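Long-range contacts in N-acetylglucosamine-6-phosphate deacetylase (Mycobacterium smegmatis, PDB 6FV4), which probably hydrolyses N-acetylglucosamine 6-phosphate to glucosamine 6-phosphate and acetate, as a metal-dependent enzyme of the NagA family: residues B[66-71]-B[348-353]; B[250-255]-B[276-281]; B[84-89]-B[123-128]; B[100-105]-B[383-388]; B[172-177]-B[196-201]. The protein carries 1 engineered substitution. All blocks are in the same frame, centred on the assembly; numbering follows the deposited sequence.

Contact 1 (B[66-71]-B[348-353]); sequences PGFVDT and RQACVN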
# COMPACT_ATOMS: atom_id res chain seq x y z
N PRO B 66 -23.29 14.80 -1.94
CA PRO B 66 -24.33 13.80 -1.66
C PRO B 66 -24.33 13.46 -0.18
O PRO B 66 -23.35 13.66 0.54
CB PRO B 66 -23.93 12.59 -2.51
CG PRO B 66 -22.82 13.08 -3.45
CD PRO B 66 -22.19 14.26 -2.77
N GLY B 67 -25.47 12.95 0.29
CA GLY B 67 -25.55 12.56 1.69
C GLY B 67 -24.50 11.51 2.02
O GLY B 67 -24.16 10.67 1.18
N PHE B 68 -23.97 11.57 3.25
CA PHE B 68 -23.01 10.57 3.68
C PHE B 68 -23.72 9.23 3.91
O PHE B 68 -24.88 9.18 4.33
CB PHE B 68 -22.30 11.01 4.96
CG PHE B 68 -21.55 12.33 4.83
CD1 PHE B 68 -21.67 13.31 5.81
CD2 PHE B 68 -20.71 12.57 3.75
CE1 PHE B 68 -20.98 14.51 5.72
CE2 PHE B 68 -20.01 13.80 3.65
CZ PHE B 68 -20.16 14.76 4.64
N VAL B 69 -23.01 8.14 3.59
CA VAL B 69 -23.51 6.77 3.68
C VAL B 69 -22.61 6.05 4.68
O VAL B 69 -21.53 5.57 4.32
CB VAL B 69 -23.49 6.07 2.31
CG1 VAL B 69 -24.02 4.63 2.44
CG2 VAL B 69 -24.29 6.86 1.29
N ASP B 70 -23.05 5.98 5.94
CA ASP B 70 -22.27 5.33 7.00
C ASP B 70 -22.71 3.88 7.11
O ASP B 70 -23.83 3.59 7.55
CB ASP B 70 -22.45 6.07 8.32
CG ASP B 70 -21.41 5.67 9.36
OD1 ASP B 70 -21.44 6.26 10.47
OD2 ASP B 70 -20.58 4.77 9.08
N THR B 71 -21.83 2.96 6.70
CA THR B 71 -22.20 1.55 6.60
C THR B 71 -21.73 0.73 7.80
O THR B 71 -21.82 -0.50 7.76
CB THR B 71 -21.65 0.94 5.31
OG1 THR B 71 -20.23 1.13 5.25
CG2 THR B 71 -22.30 1.61 4.10
N ARG B 348 -16.42 10.18 -3.06
CA ARG B 348 -16.44 8.76 -3.41
C ARG B 348 -16.34 7.88 -2.17
O ARG B 348 -17.08 6.90 -2.02
CB ARG B 348 -15.30 8.45 -4.37
CG ARG B 348 -15.62 8.68 -5.84
CD ARG B 348 -14.34 8.89 -6.64
NE ARG B 348 -14.52 8.57 -8.06
CZ ARG B 348 -14.92 9.44 -8.99
NH1 ARG B 348 -15.18 10.70 -8.66
NH2 ARG B 348 -15.05 9.04 -10.25
N GLN B 349 -15.43 8.22 -1.26
CA GLN B 349 -15.19 7.34 -0.11
C GLN B 349 -16.31 7.42 0.92
O GLN B 349 -16.52 6.44 1.66
CB GLN B 349 -13.86 7.69 0.54
CG GLN B 349 -12.68 7.40 -0.35
CD GLN B 349 -11.39 7.81 0.29
OE1 GLN B 349 -11.37 8.70 1.15
NE2 GLN B 349 -10.28 7.16 -0.11
N ALA B 350 -16.99 8.56 1.05
CA ALA B 350 -17.99 8.73 2.09
C ALA B 350 -19.41 8.53 1.60
O ALA B 350 -20.33 8.44 2.43
CB ALA B 350 -17.87 10.12 2.73
N CYS B 351 -19.61 8.49 0.27
CA CYS B 351 -20.94 8.47 -0.33
C CYS B 351 -21.10 7.35 -1.35
O CYS B 351 -22.01 6.52 -1.22
CB CYS B 351 -21.26 9.82 -0.99
SG CYS B 351 -20.85 11.32 -0.01
N VAL B 352 -20.24 7.28 -2.36
CA VAL B 352 -20.49 6.35 -3.47
C VAL B 352 -19.96 4.95 -3.17
O VAL B 352 -20.69 3.96 -3.29
CB VAL B 352 -19.90 6.89 -4.79
CG1 VAL B 352 -20.26 5.93 -5.93
CG2 VAL B 352 -20.42 8.29 -5.06
N ASN B 353 -18.70 4.84 -2.79
CA ASN B 353 -18.10 3.53 -2.55
C ASN B 353 -18.86 2.73 -1.51
O ASN B 353 -19.08 1.52 -1.74
CB ASN B 353 -16.63 3.67 -2.12
CG ASN B 353 -15.79 4.41 -3.17
OD1 ASN B 353 -16.24 4.60 -4.29
ND2 ASN B 353 -14.58 4.82 -2.79

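Contact 2 (B[250-255]-B[276-281]); sequences VTVEMI and ERLSLI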
# COMPACT_ATOMS: atom_id res chain seq x y z
N VAL B 250 -12.80 -6.12 -3.55
CA VAL B 250 -12.98 -5.79 -2.14
C VAL B 250 -12.98 -4.28 -1.97
O VAL B 250 -12.10 -3.58 -2.50
CB VAL B 250 -11.88 -6.43 -1.28
CG1 VAL B 250 -11.99 -5.94 0.17
CG2 VAL B 250 -11.95 -7.95 -1.36
N THR B 251 -13.96 -3.77 -1.23
CA THR B 251 -13.95 -2.39 -0.76
C THR B 251 -13.59 -2.37 0.72
O THR B 251 -14.30 -2.97 1.55
CB THR B 251 -15.30 -1.72 -0.98
OG1 THR B 251 -15.64 -1.78 -2.38
CG2 THR B 251 -15.23 -0.26 -0.55
N VAL B 252 -12.50 -1.67 1.07
CA VAL B 252 -12.01 -1.67 2.45
C VAL B 252 -12.63 -0.51 3.23
O VAL B 252 -12.77 0.61 2.73
CB VAL B 252 -10.47 -1.64 2.50
CG1 VAL B 252 -9.93 -2.97 1.94
CG2 VAL B 252 -9.90 -0.42 1.74
N GLU B 253 -13.05 -0.81 4.45
CA GLU B 253 -13.49 0.21 5.40
C GLU B 253 -12.27 0.77 6.11
O GLU B 253 -11.32 0.05 6.41
CB GLU B 253 -14.43 -0.37 6.47
CG GLU B 253 -15.78 -0.89 6.00
CD GLU B 253 -16.59 -1.48 7.15
OE1 GLU B 253 -16.07 -1.54 8.30
OE2 GLU B 253 -17.76 -1.90 6.91
N MET B 254 -12.31 2.06 6.40
CA MET B 254 -11.29 2.62 7.27
C MET B 254 -11.94 3.64 8.18
O MET B 254 -12.75 4.46 7.74
CB MET B 254 -10.13 3.25 6.44
CG MET B 254 -8.99 3.72 7.29
SD MET B 254 -7.45 3.97 6.36
CE MET B 254 -7.18 2.36 5.61
N ILE B 255 -11.60 3.58 9.47
CA ILE B 255 -12.02 4.60 10.43
C ILE B 255 -10.95 5.70 10.39
O ILE B 255 -9.86 5.53 10.95
CB ILE B 255 -12.18 4.05 11.84
CG1 ILE B 255 -13.17 2.88 11.87
CG2 ILE B 255 -12.65 5.16 12.77
CD1 ILE B 255 -13.06 2.03 13.13
N GLU B 276 -11.96 4.09 -5.86
CA GLU B 276 -13.22 3.35 -5.84
C GLU B 276 -13.32 2.33 -4.72
O GLU B 276 -14.39 1.74 -4.55
CB GLU B 276 -13.42 2.56 -7.15
CG GLU B 276 -14.25 3.26 -8.18
CD GLU B 276 -13.76 4.65 -8.41
OE1 GLU B 276 -14.58 5.59 -8.48
OE2 GLU B 276 -12.52 4.81 -8.50
N ARG B 277 -12.24 2.06 -3.99
CA ARG B 277 -12.18 0.84 -3.21
C ARG B 277 -12.01 1.07 -1.72
O ARG B 277 -11.75 0.11 -0.99
CB ARG B 277 -11.07 -0.07 -3.74
CG ARG B 277 -11.32 -0.61 -5.15
CD ARG B 277 -10.35 -1.74 -5.47
NE ARG B 277 -10.19 -2.58 -4.29
CZ ARG B 277 -9.06 -3.17 -3.90
NH1 ARG B 277 -7.93 -3.05 -4.59
NH2 ARG B 277 -9.08 -3.88 -2.77
N LEU B 278 -12.19 2.30 -1.24
CA LEU B 278 -12.17 2.59 0.19
C LEU B 278 -13.46 3.26 0.62
O LEU B 278 -13.94 4.18 -0.06
CB LEU B 278 -10.96 3.47 0.59
CG LEU B 278 -10.78 3.59 2.11
CD1 LEU B 278 -9.29 3.72 2.45
CD2 LEU B 278 -11.52 4.77 2.69
N SER B 279 -14.02 2.79 1.74
CA SER B 279 -15.19 3.38 2.37
C SER B 279 -14.79 4.03 3.69
O SER B 279 -14.15 3.38 4.53
CB SER B 279 -16.25 2.31 2.67
OG SER B 279 -16.74 1.74 1.48
N LEU B 280 -15.22 5.27 3.90
CA LEU B 280 -15.08 5.91 5.20
C LEU B 280 -16.26 5.48 6.06
O LEU B 280 -17.39 5.47 5.58
CB LEU B 280 -15.04 7.43 5.05
CG LEU B 280 -13.83 7.93 4.25
CD1 LEU B 280 -14.03 9.37 3.84
CD2 LEU B 280 -12.61 7.79 5.08
N ILE B 281 -15.99 5.07 7.30
CA ILE B 281 -17.00 4.68 8.27
C ILE B 281 -16.65 5.37 9.58
O ILE B 281 -15.54 5.88 9.77
CB ILE B 281 -17.08 3.14 8.49
CG1 ILE B 281 -15.75 2.64 9.06
CG2 ILE B 281 -17.45 2.40 7.20
CD1 ILE B 281 -15.83 1.35 9.84
O HOH W 1 -16.91 -0.95 2.31
O HOH W 2 -17.25 0.04 -3.76
O HOH W 3 -13.71 7.12 8.48

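Contact 3 (B[84-89]-B[123-128]); sequences ATDDET and LARQVR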
# COMPACT_ATOMS: atom_id res chain seq x y z
N ALA B 84 -32.08 -2.11 20.19
CA ALA B 84 -33.17 -2.47 19.28
C ALA B 84 -34.51 -1.95 19.80
O ALA B 84 -35.50 -2.68 19.84
CB ALA B 84 -33.22 -3.98 19.03
N THR B 85 -34.53 -0.68 20.20
CA THR B 85 -35.74 -0.02 20.63
C THR B 85 -35.94 1.25 19.81
O THR B 85 -34.97 1.84 19.31
CB THR B 85 -35.71 0.34 22.14
OG1 THR B 85 -34.74 1.36 22.38
CG2 THR B 85 -35.39 -0.88 22.98
N ASP B 86 -37.20 1.65 19.66
CA ASP B 86 -37.51 2.85 18.89
C ASP B 86 -36.84 4.08 19.46
O ASP B 86 -36.44 4.98 18.71
CB ASP B 86 -39.03 3.06 18.83
CG ASP B 86 -39.74 2.02 17.98
OD1 ASP B 86 -39.06 1.39 17.14
OD2 ASP B 86 -40.96 1.84 18.14
N ASP B 87 -36.70 4.14 20.78
CA ASP B 87 -36.14 5.32 21.42
C ASP B 87 -34.62 5.39 21.22
O ASP B 87 -34.08 6.46 20.90
CB ASP B 87 -36.51 5.31 22.90
CG ASP B 87 -35.72 6.31 23.71
OD1 ASP B 87 -35.55 7.47 23.26
OD2 ASP B 87 -35.27 5.94 24.82
N GLU B 88 -33.92 4.27 21.37
CA GLU B 88 -32.48 4.30 21.18
C GLU B 88 -32.13 4.49 19.71
O GLU B 88 -31.22 5.25 19.38
CB GLU B 88 -31.84 3.03 21.75
CG GLU B 88 -32.12 2.86 23.22
CD GLU B 88 -30.88 2.64 24.05
OE1 GLU B 88 -29.77 2.98 23.61
OE2 GLU B 88 -31.03 2.11 25.18
N THR B 89 -32.84 3.80 18.82
CA THR B 89 -32.56 3.97 17.39
C THR B 89 -32.86 5.39 16.94
O THR B 89 -32.10 5.98 16.16
CB THR B 89 -33.35 2.96 16.58
OG1 THR B 89 -32.91 1.65 16.95
CG2 THR B 89 -33.11 3.15 15.07
N LEU B 123 -34.38 -4.57 15.00
CA LEU B 123 -33.81 -3.61 14.06
C LEU B 123 -34.46 -3.73 12.68
O LEU B 123 -34.59 -2.73 11.97
CB LEU B 123 -32.28 -3.78 13.95
CG LEU B 123 -31.37 -3.21 15.04
CD1 LEU B 123 -29.89 -3.33 14.63
CD2 LEU B 123 -31.71 -1.75 15.34
N ALA B 124 -34.86 -4.94 12.29
CA ALA B 124 -35.53 -5.11 11.00
C ALA B 124 -36.80 -4.27 10.91
O ALA B 124 -37.14 -3.75 9.84
CB ALA B 124 -35.87 -6.59 10.76
N ARG B 125 -37.50 -4.10 12.03
CA ARG B 125 -38.68 -3.24 12.04
C ARG B 125 -38.31 -1.78 11.80
O ARG B 125 -39.04 -1.04 11.13
CB ARG B 125 -39.43 -3.42 13.37
CG ARG B 125 -40.66 -2.53 13.50
CD ARG B 125 -41.43 -2.81 14.80
NE ARG B 125 -42.21 -1.63 15.16
CZ ARG B 125 -41.77 -0.68 15.97
NH1 ARG B 125 -40.57 -0.81 16.54
NH2 ARG B 125 -42.52 0.38 16.24
N GLN B 126 -37.18 -1.35 12.34
CA GLN B 126 -36.76 0.02 12.07
C GLN B 126 -36.19 0.20 10.66
O GLN B 126 -36.28 1.29 10.10
CB GLN B 126 -35.76 0.48 13.13
CG GLN B 126 -36.49 0.87 14.42
CD GLN B 126 -35.72 0.47 15.64
OE1 GLN B 126 -34.55 0.11 15.55
NE2 GLN B 126 -36.37 0.55 16.79
N VAL B 127 -35.61 -0.85 10.07
CA VAL B 127 -35.34 -0.81 8.63
C VAL B 127 -36.63 -0.58 7.84
O VAL B 127 -36.71 0.31 6.98
CB VAL B 127 -34.63 -2.10 8.18
CG1 VAL B 127 -34.31 -2.04 6.67
CG2 VAL B 127 -33.34 -2.32 8.97
N ARG B 128 -37.67 -1.38 8.13
CA ARG B 128 -38.94 -1.23 7.42
C ARG B 128 -39.57 0.13 7.68
O ARG B 128 -40.20 0.70 6.78
CB ARG B 128 -39.90 -2.37 7.81
CG ARG B 128 -39.54 -3.69 7.14
CD ARG B 128 -40.56 -4.80 7.41
NE ARG B 128 -40.55 -5.22 8.81
CZ ARG B 128 -39.77 -6.18 9.30
NH1 ARG B 128 -38.90 -6.81 8.52
NH2 ARG B 128 -39.85 -6.49 10.59

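Contact 4 (B[100-105]-B[383-388]); sequences GSTTLV and TAVMRA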
# COMPACT_ATOMS: atom_id res chain seq x y z
N GLY B 100 -25.08 14.73 8.65
CA GLY B 100 -25.03 14.48 7.22
C GLY B 100 -25.15 13.03 6.79
O GLY B 100 -25.14 12.77 5.58
N SER B 101 -25.26 12.08 7.72
CA SER B 101 -25.40 10.68 7.34
C SER B 101 -26.86 10.45 7.00
O SER B 101 -27.68 10.26 7.89
CB SER B 101 -24.94 9.75 8.46
OG SER B 101 -23.57 9.90 8.73
N THR B 102 -27.18 10.47 5.70
CA THR B 102 -28.55 10.25 5.26
C THR B 102 -28.88 8.78 5.01
O THR B 102 -30.05 8.46 4.78
CB THR B 102 -28.83 11.06 3.99
OG1 THR B 102 -27.78 10.82 3.04
CG2 THR B 102 -28.87 12.55 4.32
N THR B 103 -27.88 7.91 5.04
CA THR B 103 -28.06 6.47 4.96
C THR B 103 -27.19 5.83 6.03
O THR B 103 -26.02 6.20 6.18
CB THR B 103 -27.66 5.93 3.58
OG1 THR B 103 -28.56 6.46 2.59
CG2 THR B 103 -27.72 4.40 3.57
N LEU B 104 -27.75 4.87 6.77
CA LEU B 104 -27.07 4.25 7.90
C LEU B 104 -27.24 2.75 7.86
O LEU B 104 -28.36 2.25 7.68
CB LEU B 104 -27.62 4.75 9.24
CG LEU B 104 -27.71 6.25 9.42
CD1 LEU B 104 -28.79 6.63 10.42
CD2 LEU B 104 -26.37 6.77 9.88
N VAL B 105 -26.15 2.02 8.11
CA VAL B 105 -26.26 0.58 8.35
C VAL B 105 -25.91 0.32 9.81
O VAL B 105 -24.78 0.59 10.26
CB VAL B 105 -25.40 -0.22 7.37
CG1 VAL B 105 -25.46 -1.72 7.72
CG2 VAL B 105 -25.92 -0.01 5.97
N THR B 383 -23.73 22.70 7.47
CA THR B 383 -24.65 23.79 7.77
C THR B 383 -26.09 23.45 7.44
O THR B 383 -27.00 24.11 7.95
CB THR B 383 -24.24 25.06 7.02
OG1 THR B 383 -24.19 24.78 5.61
CG2 THR B 383 -22.85 25.53 7.46
N ALA B 384 -26.32 22.43 6.61
CA ALA B 384 -27.68 22.00 6.28
C ALA B 384 -27.62 20.56 5.78
O ALA B 384 -26.60 20.12 5.25
CB ALA B 384 -28.31 22.92 5.24
N VAL B 385 -28.74 19.84 5.95
CA VAL B 385 -28.85 18.43 5.58
C VAL B 385 -30.23 18.21 4.97
O VAL B 385 -31.25 18.51 5.60
CB VAL B 385 -28.68 17.48 6.78
CG1 VAL B 385 -28.84 16.03 6.32
CG2 VAL B 385 -27.33 17.68 7.46
N MET B 386 -30.26 17.65 3.77
CA MET B 386 -31.52 17.28 3.15
C MET B 386 -31.57 15.77 2.99
O MET B 386 -30.57 15.14 2.64
CB MET B 386 -31.70 17.96 1.79
CG MET B 386 -32.90 17.42 1.01
SD MET B 386 -33.11 18.34 -0.51
CE MET B 386 -33.94 19.79 0.12
N ARG B 387 -32.74 15.19 3.26
CA ARG B 387 -32.95 13.75 3.10
C ARG B 387 -34.34 13.53 2.54
O ARG B 387 -35.32 14.02 3.09
CB ARG B 387 -32.80 13.02 4.44
CG ARG B 387 -32.87 11.51 4.32
CD ARG B 387 -32.69 10.82 5.67
NE ARG B 387 -32.83 9.38 5.50
CZ ARG B 387 -33.97 8.70 5.59
NH1 ARG B 387 -35.12 9.31 5.86
NH2 ARG B 387 -33.97 7.39 5.39
N ALA B 388 -34.42 12.78 1.43
CA ALA B 388 -35.68 12.55 0.71
C ALA B 388 -36.39 13.87 0.39
O ALA B 388 -37.60 14.00 0.55
CB ALA B 388 -36.60 11.61 1.49
O HOH W 4 -31.91 6.42 4.14

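Contact 5 (B[172-177]-B[196-201]); sequences GTVRMV and AGVVAA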
# COMPACT_ATOMS: atom_id res chain seq x y z
N GLY B 172 -34.65 -10.05 5.11
CA GLY B 172 -33.90 -9.39 4.07
C GLY B 172 -33.21 -8.11 4.49
O GLY B 172 -32.54 -7.51 3.65
N THR B 173 -33.33 -7.69 5.75
CA THR B 173 -32.73 -6.44 6.20
C THR B 173 -31.29 -6.57 6.68
O THR B 173 -30.66 -5.55 6.95
CB THR B 173 -33.57 -5.80 7.32
OG1 THR B 173 -33.53 -6.66 8.48
CG2 THR B 173 -35.01 -5.63 6.87
N VAL B 174 -30.77 -7.79 6.83
CA VAL B 174 -29.37 -7.96 7.20
C VAL B 174 -28.55 -7.81 5.92
O VAL B 174 -28.68 -8.60 4.99
CB VAL B 174 -29.10 -9.31 7.88
CG1 VAL B 174 -27.58 -9.49 8.06
CG2 VAL B 174 -29.77 -9.36 9.25
N ARG B 175 -27.73 -6.76 5.87
CA ARG B 175 -27.03 -6.40 4.64
C ARG B 175 -25.56 -6.80 4.65
O ARG B 175 -24.99 -7.03 3.58
CB ARG B 175 -27.14 -4.89 4.41
CG ARG B 175 -28.55 -4.37 4.25
CD ARG B 175 -29.26 -5.06 3.10
NE ARG B 175 -28.73 -4.62 1.82
CZ ARG B 175 -29.33 -3.71 1.04
NH1 ARG B 175 -30.48 -3.16 1.42
NH2 ARG B 175 -28.77 -3.36 -0.12
N MET B 176 -24.95 -6.92 5.83
CA MET B 176 -23.53 -7.22 5.91
C MET B 176 -23.26 -8.05 7.16
O MET B 176 -23.85 -7.81 8.22
CB MET B 176 -22.70 -5.93 5.93
CG MET B 176 -21.20 -6.18 6.00
SD MET B 176 -20.27 -4.71 5.47
CE MET B 176 -20.67 -3.54 6.76
N VAL B 177 -22.36 -9.03 7.02
CA VAL B 177 -21.95 -9.91 8.12
C VAL B 177 -20.43 -10.03 8.10
O VAL B 177 -19.85 -10.46 7.10
CB VAL B 177 -22.60 -11.29 8.01
CG1 VAL B 177 -22.08 -12.24 9.12
CG2 VAL B 177 -24.12 -11.17 8.10
N ALA B 196 -27.55 -15.72 -0.16
CA ALA B 196 -28.70 -15.03 0.42
C ALA B 196 -28.73 -13.54 0.11
O ALA B 196 -29.60 -12.84 0.62
CB ALA B 196 -28.72 -15.24 1.93
N GLY B 197 -27.78 -13.04 -0.69
CA GLY B 197 -27.72 -11.63 -1.01
C GLY B 197 -27.17 -10.74 0.08
O GLY B 197 -27.43 -9.54 0.06
N VAL B 198 -26.43 -11.29 1.04
CA VAL B 198 -25.79 -10.51 2.09
C VAL B 198 -24.31 -10.34 1.75
O VAL B 198 -23.68 -11.25 1.22
CB VAL B 198 -25.96 -11.19 3.46
CG1 VAL B 198 -25.30 -10.36 4.55
CG2 VAL B 198 -27.46 -11.46 3.76
N VAL B 199 -23.76 -9.15 2.05
CA VAL B 199 -22.33 -8.92 1.87
C VAL B 199 -21.55 -9.63 2.97
O VAL B 199 -21.90 -9.55 4.16
CB VAL B 199 -22.01 -7.41 1.86
CG1 VAL B 199 -20.51 -7.19 1.76
CG2 VAL B 199 -22.73 -6.69 0.71
N ALA B 200 -20.51 -10.35 2.59
CA ALA B 200 -19.60 -10.96 3.54
C ALA B 200 -18.39 -10.04 3.70
O ALA B 200 -17.74 -9.70 2.71
CB ALA B 200 -19.19 -12.36 3.08
N ALA B 201 -18.13 -9.60 4.93
CA ALA B 201 -16.98 -8.78 5.24
C ALA B 201 -15.96 -9.60 6.04
O ALA B 201 -16.34 -10.51 6.77
CB ALA B 201 -17.39 -7.53 6.03

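Contact 1 (B[66-71]-B[348-353])
Val69 and Phe68 lie on the first strand of the amidohydrolase barrel and meet Ala350 and Cys351 of helix 339-357. Strand 63-76 goes on to the zinc ligands His72 and His74, the HxH pair of this superfamily. The two short segments run almost perpendicular, at 82°.

One backbone hydrogen bond joins them. Val69 N donates to Ala350 O at 2.9 Å, nearly straight. Pro354, four residues on, has no N-H for this carbonyl, which is consistent with its use by the strand. The turn here is also widened to pi type, with Asn353 N bonded to Arg348 O at 2.7 Å.

Apolar contacts flank this bond. Pro66 CB sits 4.1 Å from Cys351 CB. The Phe68 ring offers CD2 to Ala350 CB at 3.9 Å. Phe328 of helix 324-334 also meets this ring.

Cys351 SG makes a sulfur-aromatic contact with the Phe68 ring, 4.0 Å from Phe68 CD2. Ala350 CB and Cys351 SG both approach the ring obliquely. Cys351 SG is anti to its own carbonyl carbon (chi1 -46°), which turns it to the carbonyls of Pro66 and Gly67, 3.5 Å from Pro66 O. Cys351 O is buried without a polar partner, and Val69 CG2 lies against it at 3.4 Å.

Contact 2 (B[250-255]-B[276-281])
Val252 and Leu278, Glu253 and Ser279, and Met254 and Leu280 pair in register on two parallel barrel strands, joined through helix 263-273. Val252 N donates to Arg277 O at 2.8 Å. Val252 O accepts from Ser279 N at 2.7 Å. Met254 N then donates to Ser279 O. The last bond, Ile281 N to Met254 O, is weak at 3.3 Å. There a water donates to both Met254 O and Ile281 O, and it serves the carbonyls where the strands part.

At the other end Arg277 turns its guanidinium edge to Val250 O. NE and NH2 both donate to this one atom, at 2.8 Å and 3.0 Å, and the oxygen lies in the guanidinium plane. A bend at chi3 (40°) swings the group there. NH1 is satisfied by Thr245 O. Ser279 OG is 2.8 Å from a second water, and Thr251 CG2 packs against the hydroxyl.

Glu253 reaches to the metal site. Its OE1 accepts from His72 ND1 and His225 N, while Ile281 CD1 lies 3.3 Å from it. Glu253 is thus a second-shell residue: it probably orients His72, a zinc ligand, and it bonds the backbone N-H of His225, a cadmium ligand.

Contact 3 (B[84-89]-B[123-128])
Asp86 and Arg125 form a salt bridge, and Gln126 joins it from the side. The guanidinium meets the carboxylate end-on. NH1 donates to Asp86 OD1 at 2.7 Å, and NH2 donates to Asp86 OD2 at 2.9 Å. OD2 uses its syn lone pair and lies in the guanidinium plane. The NH1 bond is more bent, and the two flat groups are turned 38° from each other.

OD1 has a second donor. Gln126 NE2 reaches its anti side at 2.8 Å, almost straight, with OD1 in the amide plane. The other end of the same amide is used too. Thr89 OG1 donates to Gln126 OE1 at 2.6 Å, coming from above the carbonyl plane. The amide is therefore held at both ends, which fixes its flip and its rotation. Gln126 is bent at chi2 (143°), and this lays the amide across the first turn of helix 86-98.

Arg125 is extended from CG to NE, with CG opposite its backbone N, and spans the gap to Asp86. Leu123 CD2 packs 3.9 Å from Thr89 OG1, and the Leu123 side chain also touches Ala106 and Leu108 of strand 104-109. Ala84 CB rests against Leu123.

Thr85, just before Asp86, is the N-cap of helix 86-98. Its OG1 accepts from Glu88 N at 3.2 Å. An acidic residue in the first turn, as Asp86 is, would probably be favoured by the helix end. The whole is a capped helix start clasped by the next helix, 113-129, on the outside of the metal-dependent hydrolase barrel.

Contact 4 (B[100-105]-B[383-388])
Thr102 and Arg387 lie alongside each other, their side chains running in opposite directions. The aliphatic part of the arginine passes over the threonine. Arg387 CB is 4.0 Å from Thr102 CG2, and Arg387 CG is 4.1 Å from Thr102 CB. The arginine is extended from CG to NE, with CG opposite its backbone N (chi1 -174°). This carries the guanidinium past the threonine side chain to its carbonyl.

There Arg387 NE donates to Thr102 O at 3.0 Å. The oxygen sits at the guanidinium edge, in its plane, while the donor is tilted modestly from the carbonyl plane. A water closes a small ring beside this bond. It accepts from Arg387 NH2 at 2.6 Å and probably donates to Thr102 O.

Thr102 CG2 points the other way, to strand 382-387. It touches Val385 CG1 at 4.0 Å and lies 3.5 Å from Met386 O. The second branch of Val385, CG2, covers Gly100, 3.9 Å from Gly100 N. Gly100 has positive phi and is the C-prime residue of a Schellman motif. That motif ends helix 86-98, with bonds back to His96 and Arg97. The contact thus joins the end of this helix and the short strand 101-102, just before the corner that leads into barrel strand 104-109, to strand 382-387, which pairs with 373-376.

The chemistry is that of an arginine held by neutral oxygens. Besides Thr102 O and the water, NH2 has a weak bond to Gly130 O. Arg97 brings a like charge close to NH2, which these oxygens would partly offset.

Contact 5 (B[172-177]-B[196-201])
Met176 and Val199 pair side by side on parallel strands, with Ala201 next along. Met176 CB stands 4.4 Å from Val199 CB. CG is opposite the backbone N (chi1 -179°). Met176 CG lies 3.9 Å from Val199 O and 4.0 Å from Ala201 CB. SD also passes Ala201 CB, at 4.1 Å. The chain then bends at chi3 (66°), and CE turns away from strand 199-202 into the barrel interior, where His72 lies close to the side chain.

The backbone fixes this pairing. Val199 N donates to Arg175 O, Val177 N to Val199 O, and Ala201 N to Val177 O, each at 2.9 Å. Met176 CA adds a CA-H...O contact to Val199 O.

Val177 faces the other way from Met176. Its CG2 packs on Val198 CG1 at 3.8 Å, and Val198 CG2 lies over Val174 O at 3.3 Å.

Gly197 ends helix 186-195 with a Schellman motif, and the chain then enters strand 199-202. The two strands and this helix make a beta-alpha-beta unit of the barrel. Val174 and Val198 both rest on Leu167 of helix 160-170, and strand 134-138 pairs with the far edge of strand 174-179.

Contacts 1, 2 and 5 each include a strand of the barrel. Contacts 1 and 2 have centres about 10 Å apart and are joined by Gln349 O and Leu280 N at 2.8 Å. Contact 4 touches contact 1 through Asp70 O and Val105 N, at 2.9 Å. Met176 CE of contact 5 lies 3.4 Å from both Thr71 O and Glu253 OE2, which ties contacts 1, 2 and 5 together. Contact 2 lies near the metals: the Ile281 side chain is about 6 Å from zinc. Contact 3 is outside, with the Leu123 side chain about 12 Å from zinc. It meets contact 5 where Ala124 CB packs on Thr173 OG1. Contact 4 lies away from these sites.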